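Local coordinates for protein putative 4-Hydroxy-2-oxoglutarate aldolase / 2-dehydro-3-deoxyphosphogluconate aldolase (Yersinia enterocolitica, PDB 3LM7) that is a putative aldolase of the KDGP aldolase family, whose members belong to the TIM-barrel clan, at residues A[120-125]-A[164-169]; A[129-134]-A[143-148]; A[159-164]-A[189-194]. One frame throughout, in Å; residues are numbered along the deposited sequence.

Overall arrangement
The three contacts follow neighbouring strands of a TIM-type barrel from its interior out to a peripheral hairpin. Contact 3 pairs strands 161-164 and 189-192, with its centre about 6 Å from the centre of the chain. Contact 1, centred about 11 Å from contact 3, shares Phe-164 with it and joins the loops that leave strands 115-120 and 161-164. Contact 2 closes a two-stranded hairpin within the stretch of chain between the two segments of contact 1. Ser-121 O and Lys-130 N, 2.9 Å apart, probably hydrogen-bond contact 1 to contact 2, and Val-129 CG1 of contact 2 packs 3.8 Å from Phe-164 CE1 of contact 3. A bound potassium ion lies about 11 Å from the Leu-190 side chain.

Contact 1: residues A[120-125]-A[164-169]; sequences ISPTGK and FFPMNG
Pro-122 lies over one face of the Phe-164 ring, and the ring can be followed outward from its stem. Phe-164 CB leads to CG held opposite the backbone N (chi1 -168°), which sends the ring toward 120-125. CD1 lies 4.3 Å from Ile-120 CG1 and near Ile-120 O. CE1 meets Pro-122 N and CD; CE2 and, at the far end, CZ both meet Pro-122 CG, CZ at 3.7 Å. This is an off-centre CH-pi contact, with Pro-122 CG 4.2 Å from the centroid of the Phe-164 ring. Pro-122 CG also comes within 3.4 Å of Pro-166 O, so it touches both the aromatic ring and a carbonyl oxygen.

Two hydrogen bonds join the segments beside this apolar patch, one between backbones and one from a side chain. Phe-165 N gives a bond of 3.1 Å to Ile-120 O, in the carbonyl plane, and this is one of the bonds of the parallel pairing of Ile-120 with Phe-164. Ser-121 OG donates to Phe-165 O at 2.7 Å, arriving nearly along the C=O axis; this carbonyl belongs to the cis peptide that precedes Pro-166.

The contact joins the C-terminal ends of adjacent barrel strands 115-120 and 161-164. Helix 173-185 packs on the Phe-164 ring through Tyr-176 and Val-179, while Val-129 of strand 128-130 touches both Ile-120 and Phe-164.

Contact 2: residues A[129-134]-A[143-148]; sequences VKISTG and AIVPVT
Ala-143 O is reached by Ile-131 N at 2.9 Å, nearly in line with the carbonyl, and by a CA-H...O contact from Lys-130 CA at 3.2 Å. One residue on, Ser-132 OG accepts a hydrogen bond from Ala-143 N at 3.0 Å, almost straight (174° at the hydrogen). The hydroxyl stands between its own backbone N and carbonyl carbon (chi1 47°), a position from which it faces the incoming amide. At the other end Val-129 and Val-145 form an antiparallel hydrogen-bonded pair: Val-129 N meets Val-145 O at 2.9 Å, and Val-145 N returns a bond to Val-129 O.

Val-129 and Val-145 share a face of the hairpin, and Ile-131, just past the strand, crosses Val-145 at about a right angle, its CG2 3.8 Å from Val-145 CG2 and its CD1 against both methyls. Val-129 turns CG1 to Val-147 CG2 at 3.8 Å, and Ala-150 of helix 147-156 packs on Val-129, Ile-131 and Val-145. On the other face Lys-130 runs extended past Ala-143 O to a salt bridge with Asp-142.

Together the two short strands make an antiparallel beta hairpin, an insertion between successive strands of the parallel TIM-type barrel, leading directly into helix 147-156.

Contact 3: residues A[159-164]-A[189-194]; sequences GSSVKF and WLEPTG
Glu-191 and Ser-161 point to one face of a parallel strand pair, and Val-162 and Leu-190 to the other. Strands 161-164 and 189-192, 19° apart in direction, are the two strands of a beta-alpha-beta unit whose helix is 173-185, a repeating element of the TIM barrel. Four backbone bonds join the segments: Val-162 N to Trp-189 O, Glu-191 N to Val-162 O (2.7 Å), Phe-164 N to Glu-191 O, and Thr-193 N to Phe-164 O.

On the helix-facing side, Val-162 and Leu-190 lie side by side and point the same way, with Val-162 CG1 3.8 Å from Leu-190 CD1. Leu-190 CD1 also approaches Phe-164 CB. Leu-190 packs on Val-179 and Ala-180 of helix 173-185, and Val-162 on helix 147-156.

Ser-161, Lys-163, Trp-189 and Glu-191 form the other face, met by Thr-193 and Ser-160 from the loops at the strand ends. Lys-163 crosses Thr-193 obliquely, its chain bent at chi3 (-109°); its CG lies 3.4 Å from Thr-193 OG1, and its NZ bonds to Asn-96. At the start of the strands, Trp-189 lays CE3 4.0 Å from Ser-160 CB. Between these two, Glu-191 sends its carboxylate back toward Ser-161, while OE1 takes bonds from His-94, Asn-117 and His-219, a set that would hold the group's rotation. Ser-161 OG donates to the second oxygen, Glu-191 OE2, at 2.7 Å, coming from above the carboxylate plane, 44° out of it.

Contact 1: residues A[120-125]-A[164-169]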
ATOM      1  N   ILE A 120     -11.489  17.749  -2.373  1.00  6.01           N
ATOM      2  CA  ILE A 120     -12.875  17.460  -2.562  1.00  5.77           C
ATOM      3  C   ILE A 120     -13.529  17.471  -1.179  1.00  6.76           C
ATOM      4  O   ILE A 120     -12.812  17.338  -0.126  1.00  6.23           O
ATOM      5  CB  ILE A 120     -13.129  16.062  -3.246  1.00  5.76           C
ATOM      6  CG1 ILE A 120     -12.770  14.921  -2.292  1.00  7.01           C
ATOM      7  CG2 ILE A 120     -12.372  15.962  -4.624  1.00  5.69           C
ATOM      8  CD1 ILE A 120     -12.998  13.479  -2.941  1.00  8.20           C
ATOM      9  N   SER A 121     -14.863  17.678  -1.152  1.00  6.33           N
ATOM     10  CA  SER A 121     -15.446  18.176   0.087  1.00  6.48           C
ATOM     11  C   SER A 121     -16.705  17.399   0.482  1.00  8.37           C
ATOM     12  O   SER A 121     -17.453  16.922  -0.370  1.00  8.39           O
ATOM     13  CB  SER A 121     -15.761  19.701  -0.067  1.00  7.01           C
ATOM     14  OG  SER A 121     -14.561  20.416  -0.426  1.00  7.58           O
ATOM     15  N   PRO A 122     -16.977  17.308   1.806  1.00  8.83           N
ATOM     16  CA  PRO A 122     -18.212  16.781   2.361  1.00 10.26           C
ATOM     17  C   PRO A 122     -19.462  17.463   1.758  1.00  8.44           C
ATOM     18  O   PRO A 122     -19.397  18.620   1.355  1.00  9.72           O
ATOM     19  CB  PRO A 122     -18.111  17.162   3.863  1.00  9.66           C
ATOM     20  CG  PRO A 122     -16.721  17.219   4.155  1.00 11.95           C
ATOM     21  CD  PRO A 122     -16.064  17.767   2.873  1.00 10.54           C
ATOM     22  N   THR A 123     -20.543  16.726   1.673  1.00  8.69           N
ATOM     23  CA  THR A 123     -21.792  17.220   1.133  1.00 10.11           C
ATOM     24  C   THR A 123     -22.930  17.046   2.117  1.00 11.45           C
ATOM     25  O   THR A 123     -24.026  17.467   1.830  1.00 10.65           O
ATOM     26  CB  THR A 123     -22.196  16.407  -0.123  1.00  9.92           C
ATOM     27  OG1 THR A 123     -22.280  15.033   0.207  1.00 10.97           O
ATOM     28  CG2 THR A 123     -21.205  16.610  -1.300  1.00  8.62           C
ATOM     29  N   GLY A 124     -22.678  16.351   3.225  1.00 11.51           N
ATOM     30  CA  GLY A 124     -23.748  15.911   4.092  1.00 13.23           C
ATOM     31  C   GLY A 124     -24.338  14.564   3.675  1.00 13.43           C
ATOM     32  O   GLY A 124     -25.173  14.011   4.398  1.00 13.17           O
ATOM     33  N   LYS A 125     -23.922  14.004   2.539  1.00 11.32           N
ATOM     34  CA  LYS A 125     -24.531  12.770   2.049  1.00 12.01           C
ATOM     35  C   LYS A 125     -23.454  11.724   1.880  1.00 11.23           C
ATOM     36  O   LYS A 125     -22.621  11.830   0.987  1.00 10.84           O
ATOM     37  CB  LYS A 125     -25.232  12.983   0.674  1.00 13.71           C
ATOM     38  CG  LYS A 125     -26.211  14.189   0.770  1.00 18.79           C
ATOM     39  CD  LYS A 125     -26.580  14.964  -0.503  1.00 26.57           C
ATOM     40  CE  LYS A 125     -27.323  16.178   0.025  1.00 26.60           C
ATOM     41  NZ  LYS A 125     -26.878  16.317   1.601  1.00 22.48           N
ATOM     42  N   PHE A 164      -9.581  15.536   1.898  1.00  6.66           N
ATOM     43  CA  PHE A 164     -10.981  15.614   2.215  1.00  6.95           C
ATOM     44  C   PHE A 164     -11.098  16.769   3.180  1.00  8.48           C
ATOM     45  O   PHE A 164     -10.667  16.650   4.325  1.00  8.94           O
ATOM     46  CB  PHE A 164     -11.432  14.313   2.850  1.00  7.87           C
ATOM     47  CG  PHE A 164     -12.935  14.148   2.972  1.00  7.53           C
ATOM     48  CD1 PHE A 164     -13.760  14.251   1.876  1.00  9.82           C
ATOM     49  CD2 PHE A 164     -13.497  13.842   4.203  1.00 13.53           C
ATOM     50  CE1 PHE A 164     -15.138  14.062   1.995  1.00 11.65           C
ATOM     51  CE2 PHE A 164     -14.941  13.649   4.330  1.00 11.70           C
ATOM     52  CZ  PHE A 164     -15.704  13.740   3.261  1.00 11.58           C
ATOM     53  N   PHE A 165     -11.730  17.847   2.730  1.00  7.25           N
ATOM     54  CA  PHE A 165     -11.684  19.104   3.447  1.00  7.62           C
ATOM     55  C   PHE A 165     -12.922  19.892   3.093  1.00  8.65           C
ATOM     56  O   PHE A 165     -13.315  19.874   1.926  1.00  9.14           O
ATOM     57  CB  PHE A 165     -10.450  19.900   2.966  1.00  6.57           C
ATOM     58  CG  PHE A 165     -10.387  21.290   3.543  1.00  9.82           C
ATOM     59  CD1 PHE A 165      -9.913  21.497   4.831  1.00 11.36           C
ATOM     60  CD2 PHE A 165     -10.795  22.395   2.760  1.00 11.23           C
ATOM     61  CE1 PHE A 165      -9.855  22.815   5.376  1.00 12.57           C
ATOM     62  CE2 PHE A 165     -10.726  23.674   3.242  1.00 15.63           C
ATOM     63  CZ  PHE A 165     -10.270  23.896   4.590  1.00 15.47           C
ATOM     64  N   PRO A 166     -13.494  20.644   4.022  1.00 10.67           N
ATOM     65  CA  PRO A 166     -13.194  20.786   5.481  1.00 11.10           C
ATOM     66  C   PRO A 166     -13.872  19.674   6.266  1.00 12.15           C
ATOM     67  O   PRO A 166     -15.092  19.418   6.142  1.00 12.74           O
ATOM     68  CB  PRO A 166     -13.798  22.165   5.842  1.00 12.53           C
ATOM     69  CG  PRO A 166     -15.144  22.160   4.919  1.00 13.12           C
ATOM     70  CD  PRO A 166     -14.547  21.602   3.564  1.00 11.10           C
HETATM   71  N   MSE A 167     -13.096  18.895   6.995  1.00 12.17           N
HETATM   72  CA  MSE A 167     -13.749  17.869   7.808  1.00 14.01           C
HETATM   73  C   MSE A 167     -14.483  18.314   9.040  1.00 14.82           C
HETATM   74  O   MSE A 167     -15.343  17.564   9.553  1.00 15.92           O
HETATM   75  CB  MSE A 167     -12.728  16.846   8.247  1.00 13.35           C
HETATM   76  CG  MSE A 167     -12.791  15.820   7.239  1.00 19.13           C
HETATM   77 SE   MSE A 167     -11.546  14.493   7.589  1.00 24.97          SE
HETATM   78  CE  MSE A 167     -11.964  13.743   9.304  1.00 20.87           C
ATOM     79  N   ASN A 168     -14.142  19.486   9.542  1.00 14.09           N
ATOM     80  CA  ASN A 168     -14.632  19.861  10.879  1.00 15.56           C
ATOM     81  C   ASN A 168     -14.455  18.746  11.921  1.00 15.27           C
ATOM     82  O   ASN A 168     -15.425  18.343  12.569  1.00 14.86           O
ATOM     83  CB  ASN A 168     -16.104  20.353  10.818  1.00 17.09           C
ATOM     84  CG  ASN A 168     -16.249  21.595   9.952  1.00 23.33           C
ATOM     85  OD1 ASN A 168     -15.493  22.559  10.094  1.00 30.67           O
ATOM     86  ND2 ASN A 168     -17.182  21.559   9.015  1.00 25.92           N
ATOM     87  N   GLY A 169     -13.231  18.231  12.070  1.00 14.19           N
ATOM     88  CA  GLY A 169     -12.934  17.219  13.089  1.00 14.10           C
ATOM     89  C   GLY A 169     -13.725  15.967  12.875  1.00 15.25           C
ATOM     90  O   GLY A 169     -13.601  15.335  11.842  1.00 13.72           O
TER

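Contact 2: residues A[129-134]-A[143-148]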
ATOM      1  N   VAL A 129     -19.432  13.467  -2.967  1.00  5.63           N
ATOM      2  CA  VAL A 129     -18.499  14.493  -2.647  1.00  3.70           C
ATOM      3  C   VAL A 129     -18.574  15.664  -3.655  1.00  5.99           C
ATOM      4  O   VAL A 129     -18.949  15.467  -4.837  1.00  6.96           O
ATOM      5  CB  VAL A 129     -17.045  13.963  -2.675  1.00  4.43           C
ATOM      6  CG1 VAL A 129     -16.678  13.177  -1.411  1.00  5.74           C
ATOM      7  CG2 VAL A 129     -16.722  13.197  -4.067  1.00  4.02           C
ATOM      8  N   LYS A 130     -18.199  16.849  -3.201  1.00  5.81           N
ATOM      9  CA  LYS A 130     -18.237  18.065  -4.069  1.00  6.72           C
ATOM     10  C   LYS A 130     -16.850  18.228  -4.672  1.00  6.24           C
ATOM     11  O   LYS A 130     -15.834  18.124  -3.952  1.00  5.85           O
ATOM     12  CB  LYS A 130     -18.566  19.245  -3.211  1.00  7.14           C
ATOM     13  CG  LYS A 130     -18.335  20.592  -3.904  1.00  9.38           C
ATOM     14  CD  LYS A 130     -18.786  21.733  -2.915  1.00 10.52           C
ATOM     15  CE  LYS A 130     -18.226  23.065  -3.382  1.00 21.02           C
ATOM     16  NZ  LYS A 130     -18.913  24.224  -2.662  1.00 23.76           N
ATOM     17  N   ILE A 131     -16.801  18.403  -5.976  1.00  6.56           N
ATOM     18  CA  ILE A 131     -15.523  18.433  -6.715  1.00  5.99           C
ATOM     19  C   ILE A 131     -15.309  19.728  -7.447  1.00  6.03           C
ATOM     20  O   ILE A 131     -14.266  19.892  -8.070  1.00  7.05           O
ATOM     21  CB  ILE A 131     -15.322  17.212  -7.743  1.00  7.15           C
ATOM     22  CG1 ILE A 131     -16.444  17.230  -8.820  1.00  6.49           C
ATOM     23  CG2 ILE A 131     -15.504  15.865  -7.033  1.00  6.75           C
ATOM     24  CD1 ILE A 131     -16.212  16.200  -9.950  1.00  3.33           C
ATOM     25  N   SER A 132     -16.278  20.647  -7.392  1.00  6.23           N
ATOM     26  CA  SER A 132     -16.162  21.950  -8.037  1.00  6.13           C
ATOM     27  C   SER A 132     -15.409  22.898  -7.072  1.00  6.62           C
ATOM     28  O   SER A 132     -15.983  23.886  -6.584  1.00  7.03           O
ATOM     29  CB  SER A 132     -17.568  22.525  -8.350  1.00  7.30           C
ATOM     30  OG  SER A 132     -18.398  22.370  -7.164  1.00  7.41           O
ATOM     31  N   THR A 133     -14.103  22.627  -6.864  1.00  6.11           N
ATOM     32  CA  THR A 133     -13.355  23.325  -5.824  1.00  6.85           C
ATOM     33  C   THR A 133     -12.264  24.225  -6.453  1.00  7.66           C
ATOM     34  O   THR A 133     -11.421  24.765  -5.738  1.00  7.90           O
ATOM     35  CB  THR A 133     -12.717  22.314  -4.824  1.00  5.79           C
ATOM     36  OG1 THR A 133     -11.894  21.378  -5.556  1.00  5.15           O
ATOM     37  CG2 THR A 133     -13.840  21.465  -4.152  1.00  3.50           C
ATOM     38  N   GLY A 134     -12.322  24.429  -7.768  1.00  6.84           N
ATOM     39  CA  GLY A 134     -11.391  25.349  -8.423  1.00  7.16           C
ATOM     40  C   GLY A 134     -11.890  26.799  -8.332  1.00  7.68           C
ATOM     41  O   GLY A 134     -12.922  27.062  -7.766  1.00  8.88           O
ATOM     42  N   ALA A 143     -20.806  20.764  -7.976  1.00  7.47           N
ATOM     43  CA  ALA A 143     -20.713  19.503  -8.729  1.00  7.55           C
ATOM     44  C   ALA A 143     -20.556  18.405  -7.697  1.00  8.14           C
ATOM     45  O   ALA A 143     -19.504  18.339  -6.988  1.00  7.98           O
ATOM     46  CB  ALA A 143     -19.511  19.531  -9.655  1.00  4.82           C
ATOM     47  N   ILE A 144     -21.568  17.559  -7.580  1.00  6.07           N
ATOM     48  CA  ILE A 144     -21.577  16.468  -6.539  1.00  7.92           C
ATOM     49  C   ILE A 144     -21.614  15.130  -7.261  1.00  7.29           C
ATOM     50  O   ILE A 144     -22.478  14.885  -8.163  1.00  6.54           O
ATOM     51  CB  ILE A 144     -22.844  16.595  -5.610  1.00  7.47           C
ATOM     52  CG1 ILE A 144     -22.794  17.937  -4.918  1.00 12.73           C
ATOM     53  CG2 ILE A 144     -23.050  15.340  -4.671  1.00  7.95           C
ATOM     54  CD1 ILE A 144     -24.158  18.511  -4.690  1.00 16.08           C
ATOM     55  N   VAL A 145     -20.709  14.240  -6.870  1.00  8.11           N
ATOM     56  CA  VAL A 145     -20.513  13.017  -7.647  1.00  7.51           C
ATOM     57  C   VAL A 145     -20.208  11.893  -6.689  1.00  7.28           C
ATOM     58  O   VAL A 145     -19.895  12.105  -5.525  1.00  8.00           O
ATOM     59  CB  VAL A 145     -19.382  13.154  -8.717  1.00  7.20           C
ATOM     60  CG1 VAL A 145     -19.544  14.416  -9.568  1.00  7.56           C
ATOM     61  CG2 VAL A 145     -17.939  13.130  -8.018  1.00  5.53           C
ATOM     62  N   PRO A 146     -20.308  10.672  -7.180  1.00  6.78           N
ATOM     63  CA  PRO A 146     -20.031   9.545  -6.298  1.00  6.61           C
ATOM     64  C   PRO A 146     -18.564   9.531  -5.907  1.00  7.61           C
ATOM     65  O   PRO A 146     -17.706   9.890  -6.706  1.00  5.21           O
ATOM     66  CB  PRO A 146     -20.377   8.312  -7.177  1.00  7.21           C
ATOM     67  CG  PRO A 146     -21.427   8.881  -8.212  1.00  4.71           C
ATOM     68  CD  PRO A 146     -21.008  10.323  -8.438  1.00  6.50           C
ATOM     69  N   VAL A 147     -18.279   9.108  -4.681  1.00  7.28           N
ATOM     70  CA  VAL A 147     -16.879   9.017  -4.219  1.00  8.15           C
ATOM     71  C   VAL A 147     -16.007   8.216  -5.198  1.00  8.92           C
ATOM     72  O   VAL A 147     -14.888   8.694  -5.551  1.00  8.12           O
ATOM     73  CB  VAL A 147     -16.782   8.466  -2.749  1.00  7.58           C
ATOM     74  CG1 VAL A 147     -15.312   8.163  -2.339  1.00  7.42           C
ATOM     75  CG2 VAL A 147     -17.498   9.502  -1.781  1.00  7.68           C
ATOM     76  N   THR A 148     -16.464   7.016  -5.594  1.00  9.07           N
ATOM     77  CA  THR A 148     -15.654   6.172  -6.465  1.00  8.93           C
ATOM     78  C   THR A 148     -15.354   6.886  -7.792  1.00  7.87           C
ATOM     79  O   THR A 148     -14.206   6.802  -8.395  1.00  7.74           O
ATOM     80  CB  THR A 148     -16.359   4.835  -6.743  1.00 11.68           C
ATOM     81  OG1 THR A 148     -17.759   5.076  -7.135  1.00 13.59           O
ATOM     82  CG2 THR A 148     -16.242   3.965  -5.454  1.00 10.78           C
TER

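Contact 3: residues A[159-164]-A[189-194]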
ATOM      1  N   GLY A 159      -3.560  12.453 -10.144  1.00  6.57           N
ATOM      2  CA  GLY A 159      -3.525  12.776  -8.692  1.00  6.63           C
ATOM      3  C   GLY A 159      -3.079  11.562  -7.882  1.00  9.23           C
ATOM      4  O   GLY A 159      -3.222  10.359  -8.361  1.00  7.40           O
ATOM      5  N   SER A 160      -2.558  11.826  -6.679  1.00  7.02           N
ATOM      6  CA  SER A 160      -2.066  10.719  -5.797  1.00  7.44           C
ATOM      7  C   SER A 160      -3.015  10.399  -4.637  1.00  6.94           C
ATOM      8  O   SER A 160      -3.027   9.251  -4.120  1.00  8.32           O
ATOM      9  CB  SER A 160      -0.726  11.132  -5.129  1.00  7.16           C
ATOM     10  OG  SER A 160       0.233  11.657  -6.007  1.00  7.86           O
ATOM     11  N   SER A 161      -3.768  11.405  -4.197  1.00  6.57           N
ATOM     12  CA  SER A 161      -4.571  11.316  -2.945  1.00  6.92           C
ATOM     13  C   SER A 161      -5.783  12.232  -2.959  1.00  7.01           C
ATOM     14  O   SER A 161      -5.850  13.241  -3.692  1.00  5.96           O
ATOM     15  CB  SER A 161      -3.729  11.672  -1.709  1.00  6.53           C
ATOM     16  OG  SER A 161      -3.242  12.995  -1.845  1.00  9.11           O
ATOM     17  N   VAL A 162      -6.716  11.901  -2.102  1.00  4.97           N
ATOM     18  CA  VAL A 162      -7.844  12.796  -1.860  1.00  5.96           C
ATOM     19  C   VAL A 162      -7.485  13.668  -0.653  1.00  6.95           C
ATOM     20  O   VAL A 162      -7.102  13.119   0.400  1.00  5.01           O
ATOM     21  CB  VAL A 162      -9.081  11.936  -1.459  1.00  6.60           C
ATOM     22  CG1 VAL A 162     -10.214  12.768  -0.702  1.00  4.85           C
ATOM     23  CG2 VAL A 162      -9.600  11.142  -2.695  1.00  8.64           C
ATOM     24  N   LYS A 163      -7.642  15.004  -0.786  1.00  6.19           N
ATOM     25  CA  LYS A 163      -7.624  15.820   0.420  1.00  7.30           C
ATOM     26  C   LYS A 163      -9.108  16.054   0.771  1.00  6.71           C
ATOM     27  O   LYS A 163      -9.843  16.548  -0.067  1.00  6.82           O
ATOM     28  CB  LYS A 163      -6.956  17.173   0.162  1.00  8.85           C
ATOM     29  CG  LYS A 163      -7.080  18.000   1.458  1.00 12.50           C
ATOM     30  CD  LYS A 163      -6.812  19.482   1.271  1.00 17.13           C
ATOM     31  CE  LYS A 163      -5.480  19.772   1.947  1.00 16.44           C
ATOM     32  NZ  LYS A 163      -4.990  21.121   1.460  1.00 19.91           N
ATOM     33  N   PHE A 164      -9.581  15.536   1.898  1.00  6.66           N
ATOM     34  CA  PHE A 164     -10.981  15.614   2.215  1.00  6.95           C
ATOM     35  C   PHE A 164     -11.098  16.769   3.180  1.00  8.48           C
ATOM     36  O   PHE A 164     -10.667  16.650   4.325  1.00  8.94           O
ATOM     37  CB  PHE A 164     -11.432  14.313   2.850  1.00  7.87           C
ATOM     38  CG  PHE A 164     -12.935  14.148   2.972  1.00  7.53           C
ATOM     39  CD1 PHE A 164     -13.760  14.251   1.876  1.00  9.82           C
ATOM     40  CD2 PHE A 164     -13.497  13.842   4.203  1.00 13.53           C
ATOM     41  CE1 PHE A 164     -15.138  14.062   1.995  1.00 11.65           C
ATOM     42  CE2 PHE A 164     -14.941  13.649   4.330  1.00 11.70           C
ATOM     43  CZ  PHE A 164     -15.704  13.740   3.261  1.00 11.58           C
ATOM     44  N   TRP A 189      -4.912   7.129  -1.875  1.00  6.59           N
ATOM     45  CA  TRP A 189      -4.429   7.653  -0.591  1.00  6.09           C
ATOM     46  C   TRP A 189      -5.318   8.751  -0.081  1.00  6.74           C
ATOM     47  O   TRP A 189      -6.136   9.312  -0.823  1.00  6.14           O
ATOM     48  CB  TRP A 189      -2.980   8.146  -0.770  1.00  5.41           C
ATOM     49  CG  TRP A 189      -2.089   7.036  -1.357  1.00  7.44           C
ATOM     50  CD1 TRP A 189      -2.320   5.647  -1.346  1.00  7.64           C
ATOM     51  CD2 TRP A 189      -0.838   7.229  -2.009  1.00  8.25           C
ATOM     52  NE1 TRP A 189      -1.295   5.008  -1.998  1.00  6.67           N
ATOM     53  CE2 TRP A 189      -0.360   5.939  -2.398  1.00  9.51           C
ATOM     54  CE3 TRP A 189      -0.039   8.375  -2.275  1.00 10.50           C
ATOM     55  CZ2 TRP A 189       0.870   5.760  -3.075  1.00  8.32           C
ATOM     56  CZ3 TRP A 189       1.204   8.189  -3.013  1.00 10.43           C
ATOM     57  CH2 TRP A 189       1.620   6.876  -3.387  1.00 10.27           C
ATOM     58  N   LEU A 190      -5.170   9.090   1.204  1.00  5.29           N
ATOM     59  CA  LEU A 190      -6.136   9.981   1.823  1.00  5.47           C
ATOM     60  C   LEU A 190      -5.484  10.979   2.782  1.00  5.92           C
ATOM     61  O   LEU A 190      -4.608  10.592   3.599  1.00  5.70           O
ATOM     62  CB  LEU A 190      -7.140   9.111   2.622  1.00  4.25           C
ATOM     63  CG  LEU A 190      -8.352   9.802   3.323  1.00  6.81           C
ATOM     64  CD1 LEU A 190      -9.130  10.736   2.366  1.00  7.62           C
ATOM     65  CD2 LEU A 190      -9.320   8.693   3.867  1.00  2.73           C
ATOM     66  N   GLU A 191      -5.937  12.249   2.715  1.00  4.73           N
ATOM     67  CA  GLU A 191      -5.376  13.305   3.535  1.00  5.35           C
ATOM     68  C   GLU A 191      -6.503  14.006   4.275  1.00  6.49           C
ATOM     69  O   GLU A 191      -7.068  15.009   3.774  1.00  6.93           O
ATOM     70  CB  GLU A 191      -4.584  14.299   2.642  1.00  4.81           C
ATOM     71  CG  GLU A 191      -3.640  13.575   1.646  1.00  6.79           C
ATOM     72  CD  GLU A 191      -2.599  14.481   1.051  1.00  5.79           C
ATOM     73  OE1 GLU A 191      -2.438  15.624   1.553  1.00  6.69           O
ATOM     74  OE2 GLU A 191      -1.853  14.015   0.180  1.00  8.00           O
ATOM     75  N   PRO A 192      -6.893  13.478   5.454  1.00  6.49           N
ATOM     76  CA  PRO A 192      -7.959  14.169   6.196  1.00  7.38           C
ATOM     77  C   PRO A 192      -7.495  15.532   6.687  1.00  6.84           C
ATOM     78  O   PRO A 192      -6.347  15.670   7.169  1.00  5.44           O
ATOM     79  CB  PRO A 192      -8.229  13.250   7.403  1.00  6.99           C
ATOM     80  CG  PRO A 192      -6.962  12.447   7.549  1.00  8.57           C
ATOM     81  CD  PRO A 192      -6.372  12.294   6.173  1.00  8.29           C
ATOM     82  N   THR A 193      -8.341  16.553   6.541  1.00  7.34           N
ATOM     83  CA  THR A 193      -7.867  17.929   6.823  1.00  9.07           C
ATOM     84  C   THR A 193      -9.072  18.709   7.359  1.00  9.90           C
ATOM     85  O   THR A 193     -10.184  18.653   6.763  1.00  8.40           O
ATOM     86  CB  THR A 193      -7.419  18.696   5.548  1.00  7.94           C
ATOM     87  OG1 THR A 193      -6.425  17.967   4.813  1.00 10.32           O
ATOM     88  CG2 THR A 193      -6.835  20.068   5.852  1.00  7.36           C
ATOM     89  N   GLY A 194      -8.822  19.496   8.422  1.00 10.59           N
ATOM     90  CA  GLY A 194      -9.802  20.452   8.922  1.00 10.21           C
ATOM     91  C   GLY A 194     -10.295  20.081  10.292  1.00 10.93           C
ATOM     92  O   GLY A 194     -11.023  19.107  10.453  1.00 11.92           O
TER